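Long-range contacts in nucleoprotein (Rift valley fever virus, PDB 3OUO), which encapsidates the viral genomic RNA, shields it from nucleases and assembles into oligomeric rings that build the nucleocapsid template for transcription and replication: residues I58-T63 / L102-V107; G113-A118 / H146-G151. All coordinates share one frame; numbering follows the deposited sequence.

Contact 1: residues I58-T63 / L102-V107; sequences IVLALT and LTLSRV
Leu104 and Ala61 bring two helices together in the all-helical nucleocapsid fold. The last turn of helix 50-63 meets the N-terminal end of helix 104-110, and no hydrogen bond joins the two segments. Leu104 has the largest share of the contact. Leu104 CB lies 3.9 Å from Ala61 CB. With chi1 at -62°, CG turns away from the carbonyl carbon, and the chain then extends toward Leu60. At the tip, Leu104 CD1 meets Leu60 CB at 4.1 Å. Pro68 and Met71 of helix 68-72 also touch this side chain. Ala61 is small enough to let the backbones close in, and Ala61 CB comes 3.7 Å from Leu104 O. One turn before Ala61 and one turn after Leu104, Ile58 CG1 meets Val107 CG1 at 3.9 Å, the two side chains crossing at a slant. Ile58 also packs on Phe11 of a second subunit, in line with the role of residues 1-71 in oligomerization. Ser105 and Arg106, RNA-binding residues by similarity, sit on the same helix as Leu104. Arg106 is tied to the carbonyls of Pro97, Ser98 and Glu101. The helix start is fixed by its N-cap, where Thr103 OG1 accepts from Arg106 N at 3.1 Å.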
loop_
_atom_site.group_PDB
_atom_site.type_symbol
_atom_site.label_atom_id
_atom_site.label_comp_id
_atom_site.label_asym_id
_atom_site.label_seq_id
_atom_site.Cartn_x
_atom_site.Cartn_y
_atom_site.Cartn_z
ATOM N N ILE A 58 -27.639 29.020 5.563
ATOM C CA ILE A 58 -28.259 27.732 5.875
ATOM C C ILE A 58 -28.498 26.935 4.585
ATOM O O ILE A 58 -28.212 25.740 4.524
ATOM C CB ILE A 58 -29.540 27.909 6.742
ATOM C CG1 ILE A 58 -29.138 28.396 8.146
ATOM C CG2 ILE A 58 -30.322 26.607 6.851
ATOM C CD1 ILE A 58 -30.238 29.064 8.943
ATOM N N VAL A 59 -28.965 27.605 3.539
ATOM C CA VAL A 59 -29.171 26.934 2.250
ATOM C C VAL A 59 -27.849 26.394 1.691
ATOM O O VAL A 59 -27.802 25.271 1.179
ATOM C CB VAL A 59 -29.925 27.829 1.242
ATOM C CG1 VAL A 59 -30.039 27.148 -0.108
ATOM C CG2 VAL A 59 -31.318 28.154 1.783
ATOM N N LEU A 60 -26.776 27.174 1.823
ATOM C CA LEU A 60 -25.433 26.716 1.443
ATOM C C LEU A 60 -25.002 25.471 2.223
ATOM O O LEU A 60 -24.537 24.490 1.634
ATOM C CB LEU A 60 -24.401 27.830 1.640
ATOM C CG LEU A 60 -24.295 28.919 0.572
ATOM C CD1 LEU A 60 -23.579 30.134 1.140
ATOM C CD2 LEU A 60 -23.560 28.393 -0.644
ATOM N N ALA A 61 -25.154 25.531 3.544
ATOM C CA ALA A 61 -24.811 24.435 4.445
ATOM C C ALA A 61 -25.535 23.137 4.096
ATOM O O ALA A 61 -24.930 22.063 4.132
ATOM C CB ALA A 61 -25.124 24.825 5.893
ATOM N N LEU A 62 -26.825 23.238 3.764
ATOM C CA LEU A 62 -27.646 22.043 3.555
ATOM C C LEU A 62 -27.504 21.466 2.152
ATOM O O LEU A 62 -27.712 20.267 1.960
ATOM C CB LEU A 62 -29.132 22.303 3.886
ATOM C CG LEU A 62 -29.536 22.992 5.206
ATOM C CD1 LEU A 62 -31.041 22.978 5.436
ATOM C CD2 LEU A 62 -28.821 22.420 6.412
ATOM N N THR A 63 -27.156 22.306 1.174
ATOM C CA THR A 63 -27.106 21.856 -0.223
ATOM C C THR A 63 -25.691 21.733 -0.788
ATOM O O THR A 63 -25.478 20.975 -1.725
ATOM C CB THR A 63 -28.005 22.706 -1.174
ATOM O OG1 THR A 63 -27.453 24.019 -1.338
ATOM C CG2 THR A 63 -29.435 22.812 -0.628
ATOM N N LEU A 102 -17.334 31.848 12.978
ATOM C CA LEU A 102 -18.487 31.255 12.290
ATOM C C LEU A 102 -18.112 30.194 11.251
ATOM O O LEU A 102 -17.076 30.296 10.588
ATOM C CB LEU A 102 -19.320 32.341 11.610
ATOM C CG LEU A 102 -20.078 33.326 12.494
ATOM C CD1 LEU A 102 -20.702 34.418 11.643
ATOM C CD2 LEU A 102 -21.138 32.607 13.347
ATOM N N THR A 103 -18.958 29.171 11.143
ATOM C CA THR A 103 -18.999 28.262 9.992
ATOM C C THR A 103 -20.447 28.165 9.519
ATOM O O THR A 103 -21.376 28.522 10.253
ATOM C CB THR A 103 -18.534 26.831 10.336
ATOM O OG1 THR A 103 -19.477 26.211 11.225
ATOM C CG2 THR A 103 -17.140 26.834 10.968
ATOM N N LEU A 104 -20.638 27.658 8.305
ATOM C CA LEU A 104 -21.978 27.444 7.756
ATOM C C LEU A 104 -22.792 26.463 8.601
ATOM O O LEU A 104 -23.965 26.710 8.887
ATOM C CB LEU A 104 -21.893 26.966 6.300
ATOM C CG LEU A 104 -21.252 27.918 5.274
ATOM C CD1 LEU A 104 -21.093 27.213 3.943
ATOM C CD2 LEU A 104 -22.044 29.199 5.107
ATOM N N SER A 105 -22.159 25.366 9.013
ATOM C CA SER A 105 -22.812 24.358 9.851
ATOM C C SER A 105 -23.256 24.902 11.210
ATOM O O SER A 105 -24.293 24.491 11.740
ATOM C CB SER A 105 -21.896 23.150 10.053
ATOM O OG SER A 105 -21.822 22.375 8.870
ATOM N N ARG A 106 -22.470 25.817 11.773
ATOM C CA ARG A 106 -22.809 26.417 13.069
ATOM C C ARG A 106 -24.039 27.313 12.986
ATOM O O ARG A 106 -24.873 27.290 13.881
ATOM C CB ARG A 106 -21.622 27.170 13.659
ATOM C CG ARG A 106 -20.557 26.240 14.206
ATOM C CD ARG A 106 -19.289 26.976 14.542
ATOM N NE ARG A 106 -18.290 26.069 15.097
ATOM C CZ ARG A 106 -17.122 26.444 15.610
ATOM N NH1 ARG A 106 -16.774 27.724 15.642
ATOM N NH2 ARG A 106 -16.293 25.526 16.085
ATOM N N VAL A 107 -24.137 28.093 11.907
ATOM C CA VAL A 107 -25.312 28.913 11.620
ATOM C C VAL A 107 -26.569 28.049 11.543
ATOM O O VAL A 107 -27.584 28.376 12.145
ATOM C CB VAL A 107 -25.139 29.720 10.306
ATOM C CG1 VAL A 107 -26.420 30.491 9.959
ATOM C CG2 VAL A 107 -23.963 30.679 10.424
#

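Contact 2: residues G113-A118 / H146-G151; sequences GWTCQA and HPSFAG
Cys116 SG presses against Phe149, and this is the tight part of the contact. Cys116 SG lies 3.6 Å from Phe149 CA and 3.9 Å from Phe149 CB. Cys116 SG sits at the edge of the Phe149 ring, 5.4 Å from the centroid and 84° off the ring normal, a sulfur-aromatic contact. The phenyl group extends with CG anti to the backbone N (chi1 171°), and its ring also meets that of His169. The Thr115 side is looser but still buried. Thr115 CG2 reaches Ser148 OG at 3.8 Å and only grazes the His146 ring, 4.3 Å from His146 ND1, an oblique approach. Thr115 OG1 is within hydrogen-bonding distance of Ala108 O, its strongest partner, and of Leu111 O. His146 ND1 is gripped from within its own segment. Ser148 N donates to His146 ND1 at 3.2 Å, tilted from the ring plane, and Ser148 OG pairs with His146 ND1 at 2.7 Å. Other residues of helix 112-122 meet a second subunit. Gln117 NE2 bonds to Ala12 O of that subunit, and Trp114 meets its Phe11 edge-to-face. The arrangement is a 3-10 turn packed on a helix in a buried contact, inside the phlebovirus nucleocapsid fold.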
loop_
_atom_site.group_PDB
_atom_site.type_symbol
_atom_site.label_atom_id
_atom_site.label_comp_id
_atom_site.label_asym_id
_atom_site.label_seq_id
_atom_site.Cartn_x
_atom_site.Cartn_y
_atom_site.Cartn_z
ATOM N N GLY A 113 -34.417 25.792 14.476
ATOM C CA GLY A 113 -35.860 25.932 14.294
ATOM C C GLY A 113 -36.235 26.289 12.863
ATOM O O GLY A 113 -37.248 25.820 12.341
ATOM N N TRP A 114 -35.423 27.125 12.223
ATOM C CA TRP A 114 -35.683 27.511 10.840
ATOM C C TRP A 114 -35.099 26.491 9.857
ATOM O O TRP A 114 -35.760 26.106 8.898
ATOM C CB TRP A 114 -35.124 28.903 10.559
ATOM C CG TRP A 114 -35.599 29.477 9.257
ATOM C CD1 TRP A 114 -36.728 30.213 9.053
ATOM C CD2 TRP A 114 -34.968 29.340 7.972
ATOM N NE1 TRP A 114 -36.837 30.558 7.722
ATOM C CE2 TRP A 114 -35.770 30.035 7.037
ATOM C CE3 TRP A 114 -33.804 28.701 7.522
ATOM C CZ2 TRP A 114 -35.446 30.105 5.676
ATOM C CZ3 TRP A 114 -33.475 28.779 6.174
ATOM C CH2 TRP A 114 -34.297 29.467 5.267
ATOM N N THR A 115 -33.853 26.081 10.100
ATOM C CA THR A 115 -33.176 25.043 9.318
ATOM C C THR A 115 -34.076 23.839 9.067
ATOM O O THR A 115 -34.209 23.402 7.927
ATOM C CB THR A 115 -31.889 24.568 10.027
ATOM O OG1 THR A 115 -31.037 25.689 10.249
ATOM C CG2 THR A 115 -31.144 23.512 9.194
ATOM N N CYS A 116 -34.706 23.324 10.126
ATOM C CA CYS A 116 -35.533 22.121 10.024
ATOM C C CYS A 116 -36.818 22.323 9.206
ATOM O O CYS A 116 -37.306 21.376 8.584
ATOM C CB CYS A 116 -35.847 21.541 11.414
ATOM S SG CYS A 116 -34.372 20.983 12.311
ATOM N N GLN A 117 -37.355 23.542 9.206
ATOM C CA GLN A 117 -38.507 23.877 8.359
ATOM C C GLN A 117 -38.062 23.979 6.905
ATOM O O GLN A 117 -38.790 23.577 5.994
ATOM C CB GLN A 117 -39.151 25.200 8.785
ATOM C CG GLN A 117 -39.846 25.199 10.158
ATOM C CD GLN A 117 -40.303 26.586 10.563
ATOM O OE1 GLN A 117 -41.222 27.151 9.961
ATOM N NE2 GLN A 117 -39.660 27.148 11.585
ATOM N N ALA A 118 -36.859 24.512 6.695
ATOM C CA ALA A 118 -36.294 24.669 5.351
ATOM C C ALA A 118 -36.051 23.320 4.645
ATOM O O ALA A 118 -36.101 23.237 3.406
ATOM C CB ALA A 118 -35.012 25.503 5.401
ATOM N N HIS A 146 -31.417 16.786 9.164
ATOM C CA HIS A 146 -30.142 17.476 9.361
ATOM C C HIS A 146 -29.681 17.254 10.803
ATOM O O HIS A 146 -30.516 17.130 11.699
ATOM C CB HIS A 146 -30.254 18.974 9.061
ATOM C CG HIS A 146 -28.930 19.628 8.808
ATOM N ND1 HIS A 146 -28.280 20.386 9.759
ATOM C CD2 HIS A 146 -28.115 19.601 7.725
ATOM C CE1 HIS A 146 -27.125 20.805 9.268
ATOM N NE2 HIS A 146 -27.002 20.343 8.036
ATOM N N PRO A 147 -28.352 17.197 11.036
ATOM C CA PRO A 147 -27.839 17.121 12.403
ATOM C C PRO A 147 -28.407 18.217 13.320
ATOM O O PRO A 147 -28.618 17.963 14.500
ATOM C CB PRO A 147 -26.328 17.289 12.203
ATOM C CG PRO A 147 -26.086 16.625 10.892
ATOM C CD PRO A 147 -27.266 17.035 10.049
ATOM N N SER A 148 -28.675 19.400 12.763
ATOM C CA SER A 148 -29.336 20.510 13.468
ATOM C C SER A 148 -30.567 20.094 14.264
ATOM O O SER A 148 -30.867 20.674 15.312
ATOM C CB SER A 148 -29.796 21.579 12.473
ATOM O OG SER A 148 -28.705 22.153 11.798
ATOM N N PHE A 149 -31.297 19.115 13.740
ATOM C CA PHE A 149 -32.547 18.694 14.359
ATOM C C PHE A 149 -32.386 18.327 15.827
ATOM O O PHE A 149 -33.318 18.507 16.611
ATOM C CB PHE A 149 -33.207 17.531 13.606
ATOM C CG PHE A 149 -34.385 16.947 14.343
ATOM C CD1 PHE A 149 -35.618 17.597 14.332
ATOM C CD2 PHE A 149 -34.245 15.778 15.091
ATOM C CE1 PHE A 149 -36.697 17.087 15.036
ATOM C CE2 PHE A 149 -35.326 15.250 15.798
ATOM C CZ PHE A 149 -36.554 15.904 15.773
ATOM N N ALA A 150 -31.213 17.815 16.196
ATOM C CA ALA A 150 -30.958 17.395 17.576
ATOM C C ALA A 150 -31.217 18.523 18.591
ATOM O O ALA A 150 -31.568 18.255 19.735
ATOM C CB ALA A 150 -29.548 16.854 17.714
ATOM N N GLY A 151 -31.065 19.775 18.154
ATOM C CA GLY A 151 -31.257 20.945 19.018
ATOM C C GLY A 151 -32.721 21.247 19.269
ATOM O O GLY A 151 -33.058 22.108 20.083
#

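After three N-terminal helices the chain enters helix 50-63. Contact 1 closes the loop that leaves this helix and returns at helix 104-110, with helices 68-72 and 77-90 inside it. Helix 112-122 follows directly and opens contact 2, which closes on the 3-10 turn at 146-151, beyond helix 130-136. The two loops lie in series; they neither nest nor cross. The centres of contact 1 and contact 2 are about 11 Å apart, and the contacts touch. Leu62 lies against both Thr115 and His146, and Ile58 packs on Thr115 and Trp114. Helix 50-63 thus joins contact 1 to both segments of contact 2. Both contacts also meet Phe11 and Ile21 of a second subunit.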